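Local coordinates for protein GCN5-related N-acetyltransferase:Aminotransferase, class-II (Rhodopseudomonas palustris, PDB 2FIW) that binds acetyl coenzyme A and, as a GCN5-related N-acetyltransferase, probably transfers its acetyl group to an amine of an acceptor substrate, at residues Q31-D36 with E40-W45; A123-A128 with K139-V144. All coordinates share one frame; numbering follows the deposited sequence.

Contact 1. Residues Q31-D36 with E40-W45; sequences QLTADD and EQQEAW. With ACO (acetyl coenzyme *a), chain C.
Thr-33 sets its methyl group against the six-membered ring of Trp-45, CG2 lying 3.6 Å from CZ3 and approaching the ring obliquely. Its hydroxyl accepts a hydrogen bond from Gln-42: NE2 donates to Thr-33 OG1 at 2.8 Å with an N-H...O angle of 155°, and the oxygen lies close to the amide plane. The chain of Gln-42 is extended beyond CG, which carries the amide across to the loop. Thr-33 OG1 sits between its own backbone N and carbonyl carbon (chi1 67°), and there it also bonds Ile-29 O, one turn back in helix 18-32. The hydroxyl thus has one partner in each helix, Ile-29 O and Gln-42 NE2. NE2 also packs 3.8 Å from Ala-34 CB. In this GNAT fold, the loop joins helix 18-32 to helix 39-46 beside the acetyl coenzyme A pocket. Leu-32 CD1 touches the cofactor at O9P, 3.5 Å away. Trp-45 CG is anti to the backbone N (chi1 -172°), and the indole reaches in so that the cofactor oxygen O5P lies at the ring edge, 3.9 Å from CH2. Trp-45 NE1 is hydrogen-bonded to Tyr-89 OH. A water lies between Asp-36 O, at 2.9 Å, and Gln-41 OE1. Gln-41 OE1 also accepts from Ser-38 N, while its NE2 bonds Trp-150 O on strand 149-159.

Contact 2. Residues A123-A128 with K139-V144; sequences ASDNAA and KQRNTV. With ACO (acetyl coenzyme *a), chain C.
The Arg-141 guanidinium meets the carboxylate of Asp-125 at its edge, with the carboxylate carbon CG near its plane. As modelled, the two planes are 32° apart. The pair is a salt bridge through Asp-125 OD1 and Arg-141 NH2, but these atoms are modelled too close together, so their exact positions are doubtful. Asp-125 belongs to the loop between strand 118-123 and helix 128-132 of the GNAT fold, and Arg-141 to strand 137-146 at the edge of the sheet. Arg-141 CG is anti to the backbone N (chi1 178°), and the chain bends at chi2 and chi3 to turn the guanidinium toward the loop. NH2, as placed, also has a weak bond to Thr-154 OG1 on strand 149-159. Farther back on strand 137-146, Lys-139 and Gln-140 both face Thr-155, a classic beta bulge. The residues on either side of Asp-125 in the chain line the cofactor. Asn-126 ND2 donates to O5P of acetyl coenzyme A at 2.6 Å, with a bent N-H...O angle of 131°. Ser-124 OG is 2.8 Å from the same O5P and 2.9 Å from Asn-126 OD1, so its single proton has two acceptors in reach. With an alanine at Asn-126, O5P would probably lose its amide donor and Ser-124 OG one of those two acceptors. Ala-127 CB packs on the pantetheine arm, 3.7 Å from C3P.

Overall arrangement
From the N terminus, helix 18-32 runs into contact 1, which closes the short turn to helix 39-46. The chain then passes through helix 52-60, strands 63-69, 72-80 and 84-90, and helix 99-112 before contact 2 opens at the end of strand 118-123. Contact 2 closes the loop that passes through helix 128-132 to the edge strand 137-146. The two contacts follow in series, without nesting or crossing, and their centres are about 13 Å apart. They meet in space where Thr-33 and Asp-36 pack on Asn-126 and where Trp-45 packs on Ser-124. Both touch acetyl coenzyme A, contact 1 through Leu-32 and Trp-45 and contact 2 through the loop after strand 118-123.

Contact 1. Residues Q31-D36 with E40-W45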
ATOM      1  N   GLN A  31     -10.092  -6.153   7.420  1.00 37.46           N
ATOM      2  CA  GLN A  31     -11.381  -5.517   7.128  1.00 37.74           C
ATOM      3  C   GLN A  31     -11.659  -5.202   5.660  1.00 37.56           C
ATOM      4  O   GLN A  31     -12.822  -5.014   5.298  1.00 38.58           O
ATOM      5  CB  GLN A  31     -11.581  -4.255   7.993  1.00 37.76           C
ATOM      6  CG  GLN A  31     -11.469  -4.512   9.520  1.00 38.49           C
ATOM      7  CD  GLN A  31     -11.756  -3.268  10.388  1.00 40.46           C
ATOM      8  OE1 GLN A  31     -12.765  -2.561  10.193  1.00 43.10           O
ATOM      9  NE2 GLN A  31     -10.867  -3.004  11.365  1.00 41.80           N
ATOM     10  N   LEU A  32     -10.640  -5.126   4.798  1.00 36.89           N
ATOM     11  CA  LEU A  32     -10.907  -4.658   3.424  1.00 36.45           C
ATOM     12  C   LEU A  32     -10.758  -5.675   2.307  1.00 36.36           C
ATOM     13  O   LEU A  32     -10.982  -5.351   1.144  1.00 35.94           O
ATOM     14  CB  LEU A  32     -10.108  -3.381   3.098  1.00 36.12           C
ATOM     15  CG  LEU A  32     -10.299  -2.186   4.039  1.00 36.49           C
ATOM     16  CD1 LEU A  32      -9.169  -1.188   3.893  1.00 35.30           C
ATOM     17  CD2 LEU A  32     -11.676  -1.515   3.839  1.00 34.54           C
ATOM     18  N   THR A  33     -10.400  -6.906   2.652  1.00 37.25           N
ATOM     19  CA  THR A  33     -10.007  -7.886   1.634  1.00 38.47           C
ATOM     20  C   THR A  33     -10.903  -9.138   1.541  1.00 39.26           C
ATOM     21  O   THR A  33     -10.580 -10.053   0.790  1.00 39.96           O
ATOM     22  CB  THR A  33      -8.534  -8.337   1.824  1.00 38.26           C
ATOM     23  OG1 THR A  33      -8.424  -9.083   3.034  1.00 37.78           O
ATOM     24  CG2 THR A  33      -7.581  -7.133   1.904  1.00 38.51           C
ATOM     25  N   ALA A  34     -12.005  -9.169   2.297  1.00 39.60           N
ATOM     26  CA  ALA A  34     -12.843 -10.369   2.443  1.00 39.73           C
ATOM     27  C   ALA A  34     -13.467 -10.848   1.144  1.00 39.98           C
ATOM     28  O   ALA A  34     -13.674 -12.048   0.956  1.00 40.46           O
ATOM     29  CB  ALA A  34     -13.925 -10.161   3.507  1.00 39.67           C
ATOM     30  N   ASP A  35     -13.760  -9.934   0.234  1.00 39.95           N
ATOM     31  CA  ASP A  35     -14.421 -10.342  -0.990  1.00 40.40           C
ATOM     32  C   ASP A  35     -13.462 -11.020  -1.964  1.00 40.25           C
ATOM     33  O   ASP A  35     -13.895 -11.655  -2.928  1.00 40.04           O
ATOM     34  CB  ASP A  35     -15.142  -9.167  -1.647  1.00 40.93           C
ATOM     35  CG  ASP A  35     -16.242  -8.569  -0.751  1.00 43.06           C
ATOM     36  OD1 ASP A  35     -16.827  -9.282   0.108  1.00 44.25           O
ATOM     37  OD2 ASP A  35     -16.526  -7.370  -0.930  1.00 44.53           O
ATOM     38  N   ASP A  36     -12.161 -10.900  -1.717  1.00 39.61           N
ATOM     39  CA  ASP A  36     -11.206 -11.492  -2.637  1.00 39.13           C
ATOM     40  C   ASP A  36     -10.251 -12.489  -1.988  1.00 38.07           C
ATOM     41  O   ASP A  36      -9.542 -13.209  -2.689  1.00 37.56           O
ATOM     42  CB  ASP A  36     -10.454 -10.416  -3.413  1.00 39.18           C
ATOM     43  CG  ASP A  36     -11.385  -9.434  -4.077  1.00 41.36           C
ATOM     44  OD1 ASP A  36     -11.797  -9.676  -5.228  1.00 41.56           O
ATOM     45  OD2 ASP A  36     -11.731  -8.422  -3.426  1.00 45.74           O
ATOM     46  N   GLU A  40      -7.967 -17.542   5.885  1.00 40.29           N
ATOM     47  CA  GLU A  40      -6.615 -18.043   6.062  1.00 40.18           C
ATOM     48  C   GLU A  40      -5.579 -17.271   5.243  1.00 39.54           C
ATOM     49  O   GLU A  40      -4.440 -17.093   5.677  1.00 38.72           O
ATOM     50  CB  GLU A  40      -6.556 -19.519   5.687  1.00 40.81           C
ATOM     51  CG  GLU A  40      -7.022 -20.478   6.757  1.00 43.44           C
ATOM     52  CD  GLU A  40      -6.566 -21.915   6.467  1.00 47.46           C
ATOM     53  OE1 GLU A  40      -5.369 -22.109   6.148  1.00 47.54           O
ATOM     54  OE2 GLU A  40      -7.401 -22.844   6.558  1.00 48.38           O
ATOM     55  N   GLN A  41      -5.976 -16.860   4.040  1.00 38.94           N
ATOM     56  CA  GLN A  41      -5.166 -15.996   3.197  1.00 38.67           C
ATOM     57  C   GLN A  41      -4.895 -14.657   3.894  1.00 39.46           C
ATOM     58  O   GLN A  41      -3.746 -14.206   3.971  1.00 39.47           O
ATOM     59  CB  GLN A  41      -5.855 -15.764   1.864  1.00 38.31           C
ATOM     60  CG  GLN A  41      -5.883 -16.994   0.972  1.00 35.99           C
ATOM     61  CD  GLN A  41      -6.593 -16.736  -0.321  1.00 33.82           C
ATOM     62  OE1 GLN A  41      -7.757 -16.330  -0.338  1.00 32.21           O
ATOM     63  NE2 GLN A  41      -5.897 -16.960  -1.425  1.00 32.38           N
ATOM     64  N   GLN A  42      -5.955 -14.047   4.428  1.00 39.77           N
ATOM     65  CA  GLN A  42      -5.854 -12.784   5.176  1.00 39.18           C
ATOM     66  C   GLN A  42      -4.944 -12.897   6.393  1.00 38.82           C
ATOM     67  O   GLN A  42      -4.226 -11.953   6.714  1.00 39.41           O
ATOM     68  CB  GLN A  42      -7.239 -12.309   5.622  1.00 39.17           C
ATOM     69  CG  GLN A  42      -8.210 -11.997   4.495  1.00 39.05           C
ATOM     70  CD  GLN A  42      -9.608 -11.705   5.014  1.00 39.52           C
ATOM     71  OE1 GLN A  42     -10.112 -12.400   5.894  1.00 40.66           O
ATOM     72  NE2 GLN A  42     -10.238 -10.676   4.470  1.00 39.87           N
ATOM     73  N   GLU A  43      -4.975 -14.050   7.055  0.50 38.47           N
ATOM     74  CA  GLU A  43      -4.167 -14.290   8.248  0.50 38.37           C
ATOM     75  C   GLU A  43      -2.681 -14.401   7.924  0.50 37.79           C
ATOM     76  O   GLU A  43      -1.849 -13.893   8.671  0.50 37.95           O
ATOM     77  CB  GLU A  43      -4.656 -15.541   9.004  0.50 38.39           C
ATOM     78  CG  GLU A  43      -5.964 -15.329   9.779  0.50 39.10           C
ATOM     79  CD  GLU A  43      -6.716 -16.626  10.125  0.50 39.32           C
ATOM     80  OE1 GLU A  43      -6.202 -17.746   9.872  0.50 39.28           O
ATOM     81  OE2 GLU A  43      -7.843 -16.508  10.657  0.50 40.19           O
ATOM     82  N   ALA A  44      -2.355 -15.068   6.819  1.00 37.28           N
ATOM     83  CA  ALA A  44      -0.973 -15.199   6.362  1.00 36.60           C
ATOM     84  C   ALA A  44      -0.408 -13.862   5.879  1.00 36.01           C
ATOM     85  O   ALA A  44       0.703 -13.497   6.225  1.00 35.33           O
ATOM     86  CB  ALA A  44      -0.874 -16.231   5.269  1.00 36.42           C
ATOM     87  N   TRP A  45      -1.190 -13.157   5.069  1.00 35.84           N
ATOM     88  CA  TRP A  45      -0.864 -11.808   4.609  1.00 35.79           C
ATOM     89  C   TRP A  45      -0.554 -10.885   5.809  1.00 36.09           C
ATOM     90  O   TRP A  45       0.536 -10.329   5.868  1.00 36.13           O
ATOM     91  CB  TRP A  45      -2.026 -11.270   3.780  1.00 35.12           C
ATOM     92  CG  TRP A  45      -1.811  -9.982   3.070  1.00 34.47           C
ATOM     93  CD1 TRP A  45      -0.722  -9.130   3.158  1.00 34.33           C
ATOM     94  CD2 TRP A  45      -2.738  -9.354   2.191  1.00 32.78           C
ATOM     95  NE1 TRP A  45      -0.922  -8.024   2.363  1.00 32.13           N
ATOM     96  CE2 TRP A  45      -2.154  -8.134   1.760  1.00 32.96           C
ATOM     97  CE3 TRP A  45      -4.004  -9.709   1.707  1.00 31.55           C
ATOM     98  CZ2 TRP A  45      -2.808  -7.261   0.869  1.00 33.54           C
ATOM     99  CZ3 TRP A  45      -4.651  -8.840   0.824  1.00 32.81           C
ATOM    100  CH2 TRP A  45      -4.051  -7.629   0.421  1.00 33.89           C
TER
HETATM  101  N1A ACO C 200     -17.047   9.862  -2.685  1.00 75.65           N
HETATM  102  C2A ACO C 200     -17.048   8.747  -3.443  1.00 75.21           C
HETATM  103  N3A ACO C 200     -15.905   8.104  -3.748  1.00 75.42           N
HETATM  104  C4A ACO C 200     -14.685   8.542  -3.302  1.00 75.58           C
HETATM  105  C5A ACO C 200     -14.602   9.679  -2.515  1.00 75.66           C
HETATM  106  C6A ACO C 200     -15.885  10.375  -2.195  1.00 75.66           C
HETATM  107  N6A ACO C 200     -15.899  11.498  -1.434  1.00 75.39           N
HETATM  108  N7A ACO C 200     -13.297   9.880  -2.224  1.00 74.97           N
HETATM  109  C8A ACO C 200     -12.589   8.886  -2.814  1.00 75.13           C
HETATM  110  N9A ACO C 200     -13.438   8.084  -3.473  1.00 74.85           N
HETATM  111  C1B ACO C 200     -13.140   6.857  -4.260  1.00 73.98           C
HETATM  112  C2B ACO C 200     -12.170   7.046  -5.411  1.00 72.43           C
HETATM  113  O2B ACO C 200     -12.840   7.539  -6.573  1.00 72.08           O
HETATM  114  C3B ACO C 200     -11.658   5.629  -5.612  1.00 71.99           C
HETATM  115  O3B ACO C 200     -12.403   4.941  -6.619  1.00 74.48           O
HETATM  116  P3B ACO C 200     -11.781   3.706  -7.463  1.00 78.25           P
HETATM  117  O7A ACO C 200     -11.773   2.487  -6.546  1.00 77.57           O
HETATM  118  O8A ACO C 200     -10.387   4.160  -7.830  1.00 78.43           O
HETATM  119  O9A ACO C 200     -12.737   3.599  -8.631  1.00 77.56           O
HETATM  120  C4B ACO C 200     -11.837   4.930  -4.258  1.00 68.95           C
HETATM  121  O4B ACO C 200     -12.611   5.808  -3.438  1.00 71.09           O
HETATM  122  C5B ACO C 200     -10.509   4.647  -3.556  1.00 63.02           C
HETATM  123  O5B ACO C 200      -9.716   5.843  -3.605  1.00 54.79           O
HETATM  124  P1A ACO C 200      -8.951   6.445  -2.326  1.00 48.53           P
HETATM  125  O1A ACO C 200      -9.963   6.975  -1.331  1.00 49.51           O
HETATM  126  O2A ACO C 200      -7.890   7.351  -2.907  1.00 48.16           O
HETATM  127  O3A ACO C 200      -8.233   5.114  -1.756  1.00 45.60           O
HETATM  128  P2A ACO C 200      -8.378   4.591  -0.259  1.00 41.65           P
HETATM  129  O4A ACO C 200      -9.774   4.059  -0.087  1.00 44.71           O
HETATM  130  O5A ACO C 200      -7.873   5.674   0.651  1.00 42.12           O
HETATM  131  O6A ACO C 200      -7.329   3.359  -0.198  1.00 43.66           O
HETATM  132  CBP ACO C 200      -6.574   1.055  -0.766  1.00 45.02           C
HETATM  133  CCP ACO C 200      -7.118   2.409  -1.253  1.00 43.57           C
HETATM  134  CDP ACO C 200      -6.558   0.107  -1.959  1.00 43.26           C
HETATM  135  CEP ACO C 200      -5.169   1.232  -0.213  1.00 45.09           C
HETATM  136  CAP ACO C 200      -7.444   0.479   0.377  1.00 44.88           C
HETATM  137  OAP ACO C 200      -8.744   0.080  -0.092  1.00 45.36           O
HETATM  138  C9P ACO C 200      -6.840  -0.624   1.241  1.00 44.20           C
HETATM  139  O9P ACO C 200      -6.125  -0.314   2.318  1.00 43.50           O
HETATM  140  N8P ACO C 200      -7.048  -1.841   0.948  1.00 43.74           N
HETATM  141  C7P ACO C 200      -6.626  -3.065   1.643  1.00 45.27           C
HETATM  142  C6P ACO C 200      -5.124  -3.344   1.567  1.00 44.80           C
HETATM  143  C5P ACO C 200      -4.732  -3.504   0.129  1.00 46.14           C
HETATM  144  O5P ACO C 200      -5.418  -4.163  -0.642  1.00 47.39           O
HETATM  145  N4P ACO C 200      -3.623  -2.882  -0.241  1.00 46.34           N
HETATM  146  C3P ACO C 200      -3.072  -2.872  -1.581  1.00 48.95           C
HETATM  147  C2P ACO C 200      -2.214  -4.119  -1.728  1.00 51.29           C
HETATM  148  S1P ACO C 200      -1.206  -3.775  -3.121  1.00 52.22           S
HETATM  149  C   ACO C 200       0.289  -3.410  -2.480  1.00 52.42           C
HETATM  150  O   ACO C 200       0.390  -3.019  -1.322  1.00 51.94           O
HETATM  151  CH3 ACO C 200       1.357  -3.564  -3.246  1.00 52.75           C
HETATM  152  O   HOH W   1      -9.106 -16.026  -2.624  1.00 34.06           O

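Contact 2. Residues A123-A128 with K139-V144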
ATOM      1  N   ALA A 123      -0.533  -5.756  -7.490  1.00 37.02           N
ATOM      2  CA  ALA A 123      -1.745  -5.298  -6.819  1.00 36.99           C
ATOM      3  C   ALA A 123      -2.570  -6.462  -6.326  1.00 36.91           C
ATOM      4  O   ALA A 123      -2.790  -7.410  -7.068  1.00 36.94           O
ATOM      5  CB  ALA A 123      -2.579  -4.429  -7.766  1.00 36.94           C
ATOM      6  N   SER A 124      -3.022  -6.386  -5.077  1.00 36.98           N
ATOM      7  CA  SER A 124      -4.010  -7.319  -4.541  1.00 37.31           C
ATOM      8  C   SER A 124      -5.336  -7.172  -5.297  1.00 37.59           C
ATOM      9  O   SER A 124      -5.608  -6.123  -5.871  1.00 37.62           O
ATOM     10  CB  SER A 124      -4.217  -7.072  -3.053  1.00 37.57           C
ATOM     11  OG  SER A 124      -4.780  -5.788  -2.820  1.00 37.62           O
ATOM     12  N   ASP A 125      -6.144  -8.232  -5.313  1.00 37.84           N
ATOM     13  CA  ASP A 125      -7.346  -8.287  -6.147  1.00 37.47           C
ATOM     14  C   ASP A 125      -8.348  -7.199  -5.801  1.00 37.66           C
ATOM     15  O   ASP A 125      -9.072  -6.722  -6.665  1.00 37.90           O
ATOM     16  CB  ASP A 125      -8.014  -9.666  -6.049  1.00 37.47           C
ATOM     17  CG  ASP A 125      -7.195 -10.788  -6.721  1.00 38.34           C
ATOM     18  OD1 ASP A 125      -6.083 -10.525  -7.251  1.00 37.86           O
ATOM     19  OD2 ASP A 125      -7.678 -11.943  -6.718  1.00 38.71           O
ATOM     20  N   ASN A 126      -8.373  -6.805  -4.533  1.00 37.71           N
ATOM     21  CA  ASN A 126      -9.271  -5.761  -4.039  1.00 37.93           C
ATOM     22  C   ASN A 126      -8.816  -4.335  -4.393  1.00 38.44           C
ATOM     23  O   ASN A 126      -9.649  -3.420  -4.472  1.00 38.28           O
ATOM     24  CB  ASN A 126      -9.442  -5.898  -2.530  1.00 37.42           C
ATOM     25  CG  ASN A 126      -8.116  -6.001  -1.809  1.00 37.94           C
ATOM     26  OD1 ASN A 126      -7.309  -6.894  -2.091  1.00 36.97           O
ATOM     27  ND2 ASN A 126      -7.878  -5.086  -0.876  1.00 37.32           N
ATOM     28  N   ALA A 127      -7.506  -4.159  -4.606  1.00 37.96           N
ATOM     29  CA  ALA A 127      -6.930  -2.879  -4.984  1.00 38.17           C
ATOM     30  C   ALA A 127      -6.707  -2.807  -6.491  1.00 38.87           C
ATOM     31  O   ALA A 127      -6.308  -1.779  -7.022  1.00 39.58           O
ATOM     32  CB  ALA A 127      -5.632  -2.653  -4.253  1.00 37.66           C
ATOM     33  N   ALA A 128      -6.970  -3.899  -7.190  1.00 39.65           N
ATOM     34  CA  ALA A 128      -6.798  -3.929  -8.642  1.00 40.45           C
ATOM     35  C   ALA A 128      -7.511  -2.770  -9.384  1.00 40.75           C
ATOM     36  O   ALA A 128      -6.920  -2.119 -10.246  1.00 40.79           O
ATOM     37  CB  ALA A 128      -7.248  -5.284  -9.186  1.00 40.28           C
ATOM     38  N   LYS A 139      -0.573  -6.527 -16.361  1.00 48.41           N
ATOM     39  CA  LYS A 139       0.366  -7.196 -17.236  1.00 48.87           C
ATOM     40  C   LYS A 139       0.450  -8.694 -16.988  1.00 48.60           C
ATOM     41  O   LYS A 139       0.589  -9.467 -17.937  1.00 48.57           O
ATOM     42  CB  LYS A 139       1.759  -6.552 -17.146  1.00 49.50           C
ATOM     43  CG  LYS A 139       1.824  -5.115 -17.714  1.00 51.11           C
ATOM     44  CD  LYS A 139       0.978  -4.950 -19.000  1.00 53.03           C
ATOM     45  CE  LYS A 139       1.274  -3.660 -19.727  1.00 53.03           C
ATOM     46  NZ  LYS A 139       2.567  -3.762 -20.475  1.00 56.17           N
ATOM     47  N   GLN A 140       0.353  -9.103 -15.724  1.00 48.17           N
ATOM     48  CA  GLN A 140       0.634 -10.490 -15.347  1.00 47.76           C
ATOM     49  C   GLN A 140      -0.074 -10.865 -14.048  1.00 47.00           C
ATOM     50  O   GLN A 140       0.108 -10.212 -13.022  1.00 47.56           O
ATOM     51  CB  GLN A 140       2.159 -10.697 -15.232  1.00 47.99           C
ATOM     52  CG  GLN A 140       2.629 -12.128 -15.033  1.00 49.52           C
ATOM     53  CD  GLN A 140       2.008 -13.099 -16.028  1.00 52.84           C
ATOM     54  OE1 GLN A 140       1.112 -13.868 -15.679  1.00 53.53           O
ATOM     55  NE2 GLN A 140       2.471 -13.058 -17.280  1.00 54.75           N
ATOM     56  N   ARG A 141      -0.899 -11.903 -14.112  1.00 45.61           N
ATOM     57  CA  ARG A 141      -1.527 -12.475 -12.938  1.00 44.40           C
ATOM     58  C   ARG A 141      -0.499 -13.397 -12.271  1.00 43.94           C
ATOM     59  O   ARG A 141       0.154 -14.186 -12.947  1.00 44.55           O
ATOM     60  CB  ARG A 141      -2.817 -13.208 -13.353  1.00 44.50           C
ATOM     61  CG  ARG A 141      -3.603 -13.917 -12.252  1.00 43.51           C
ATOM     62  CD  ARG A 141      -5.063 -13.414 -12.208  1.00 43.44           C
ATOM     63  NE  ARG A 141      -5.143 -12.380 -11.187  1.00 41.89           N
ATOM     64  CZ  ARG A 141      -5.872 -12.411 -10.076  1.00 40.47           C
ATOM     65  NH1 ARG A 141      -6.714 -13.389  -9.802  1.00 36.64           N
ATOM     66  NH2 ARG A 141      -5.778 -11.391  -9.237  1.00 42.40           N
ATOM     67  N   ASN A 142      -0.315 -13.252 -10.959  1.00 42.53           N
ATOM     68  CA  ASN A 142       0.652 -14.048 -10.209  1.00 41.04           C
ATOM     69  C   ASN A 142       0.018 -14.688  -8.996  1.00 40.14           C
ATOM     70  O   ASN A 142      -1.080 -14.334  -8.580  1.00 40.05           O
ATOM     71  CB  ASN A 142       1.829 -13.209  -9.679  1.00 41.15           C
ATOM     72  CG  ASN A 142       2.195 -12.031 -10.565  1.00 41.38           C
ATOM     73  OD1 ASN A 142       2.689 -12.192 -11.692  1.00 42.13           O
ATOM     74  ND2 ASN A 142       1.997 -10.831 -10.037  1.00 39.30           N
ATOM     75  N   THR A 143       0.744 -15.630  -8.422  1.00 39.26           N
ATOM     76  CA  THR A 143       0.449 -16.163  -7.109  1.00 38.12           C
ATOM     77  C   THR A 143       1.693 -15.908  -6.286  1.00 37.97           C
ATOM     78  O   THR A 143       2.807 -16.107  -6.756  1.00 37.90           O
ATOM     79  CB  THR A 143       0.132 -17.680  -7.180  1.00 37.88           C
ATOM     80  OG1 THR A 143      -1.080 -17.876  -7.930  1.00 37.99           O
ATOM     81  CG2 THR A 143      -0.005 -18.287  -5.814  1.00 34.62           C
ATOM     82  N   VAL A 144       1.501 -15.433  -5.068  1.00 38.19           N
ATOM     83  CA  VAL A 144       2.608 -15.248  -4.139  1.00 38.57           C
ATOM     84  C   VAL A 144       2.423 -16.223  -2.970  1.00 38.96           C
ATOM     85  O   VAL A 144       1.302 -16.455  -2.506  1.00 38.96           O
ATOM     86  CB  VAL A 144       2.730 -13.737  -3.666  1.00 38.32           C
ATOM     87  CG1 VAL A 144       1.493 -13.294  -2.893  1.00 37.37           C
ATOM     88  CG2 VAL A 144       3.989 -13.508  -2.844  1.00 37.62           C
TER
HETATM   89  N1A ACO C 200     -17.047   9.862  -2.685  1.00 75.65           N
HETATM   90  C2A ACO C 200     -17.048   8.747  -3.443  1.00 75.21           C
HETATM   91  N3A ACO C 200     -15.905   8.104  -3.748  1.00 75.42           N
HETATM   92  C4A ACO C 200     -14.685   8.542  -3.302  1.00 75.58           C
HETATM   93  C5A ACO C 200     -14.602   9.679  -2.515  1.00 75.66           C
HETATM   94  C6A ACO C 200     -15.885  10.375  -2.195  1.00 75.66           C
HETATM   95  N6A ACO C 200     -15.899  11.498  -1.434  1.00 75.39           N
HETATM   96  N7A ACO C 200     -13.297   9.880  -2.224  1.00 74.97           N
HETATM   97  C8A ACO C 200     -12.589   8.886  -2.814  1.00 75.13           C
HETATM   98  N9A ACO C 200     -13.438   8.084  -3.473  1.00 74.85           N
HETATM   99  C1B ACO C 200     -13.140   6.857  -4.260  1.00 73.98           C
HETATM  100  C2B ACO C 200     -12.170   7.046  -5.411  1.00 72.43           C
HETATM  101  O2B ACO C 200     -12.840   7.539  -6.573  1.00 72.08           O
HETATM  102  C3B ACO C 200     -11.658   5.629  -5.612  1.00 71.99           C
HETATM  103  O3B ACO C 200     -12.403   4.941  -6.619  1.00 74.48           O
HETATM  104  P3B ACO C 200     -11.781   3.706  -7.463  1.00 78.25           P
HETATM  105  O7A ACO C 200     -11.773   2.487  -6.546  1.00 77.57           O
HETATM  106  O8A ACO C 200     -10.387   4.160  -7.830  1.00 78.43           O
HETATM  107  O9A ACO C 200     -12.737   3.599  -8.631  1.00 77.56           O
HETATM  108  C4B ACO C 200     -11.837   4.930  -4.258  1.00 68.95           C
HETATM  109  O4B ACO C 200     -12.611   5.808  -3.438  1.00 71.09           O
HETATM  110  C5B ACO C 200     -10.509   4.647  -3.556  1.00 63.02           C
HETATM  111  O5B ACO C 200      -9.716   5.843  -3.605  1.00 54.79           O
HETATM  112  P1A ACO C 200      -8.951   6.445  -2.326  1.00 48.53           P
HETATM  113  O1A ACO C 200      -9.963   6.975  -1.331  1.00 49.51           O
HETATM  114  O2A ACO C 200      -7.890   7.351  -2.907  1.00 48.16           O
HETATM  115  O3A ACO C 200      -8.233   5.114  -1.756  1.00 45.60           O
HETATM  116  P2A ACO C 200      -8.378   4.591  -0.259  1.00 41.65           P
HETATM  117  O4A ACO C 200      -9.774   4.059  -0.087  1.00 44.71           O
HETATM  118  O5A ACO C 200      -7.873   5.674   0.651  1.00 42.12           O
HETATM  119  O6A ACO C 200      -7.329   3.359  -0.198  1.00 43.66           O
HETATM  120  CBP ACO C 200      -6.574   1.055  -0.766  1.00 45.02           C
HETATM  121  CCP ACO C 200      -7.118   2.409  -1.253  1.00 43.57           C
HETATM  122  CDP ACO C 200      -6.558   0.107  -1.959  1.00 43.26           C
HETATM  123  CEP ACO C 200      -5.169   1.232  -0.213  1.00 45.09           C
HETATM  124  CAP ACO C 200      -7.444   0.479   0.377  1.00 44.88           C
HETATM  125  OAP ACO C 200      -8.744   0.080  -0.092  1.00 45.36           O
HETATM  126  C9P ACO C 200      -6.840  -0.624   1.241  1.00 44.20           C
HETATM  127  O9P ACO C 200      -6.125  -0.314   2.318  1.00 43.50           O
HETATM  128  N8P ACO C 200      -7.048  -1.841   0.948  1.00 43.74           N
HETATM  129  C7P ACO C 200      -6.626  -3.065   1.643  1.00 45.27           C
HETATM  130  C6P ACO C 200      -5.124  -3.344   1.567  1.00 44.80           C
HETATM  131  C5P ACO C 200      -4.732  -3.504   0.129  1.00 46.14           C
HETATM  132  O5P ACO C 200      -5.418  -4.163  -0.642  1.00 47.39           O
HETATM  133  N4P ACO C 200      -3.623  -2.882  -0.241  1.00 46.34           N
HETATM  134  C3P ACO C 200      -3.072  -2.872  -1.581  1.00 48.95           C
HETATM  135  C2P ACO C 200      -2.214  -4.119  -1.728  1.00 51.29           C
HETATM  136  S1P ACO C 200      -1.206  -3.775  -3.121  1.00 52.22           S
HETATM  137  C   ACO C 200       0.289  -3.410  -2.480  1.00 52.42           C
HETATM  138  O   ACO C 200       0.390  -3.019  -1.322  1.00 51.94           O
HETATM  139  CH3 ACO C 200       1.357  -3.564  -3.246  1.00 52.75           C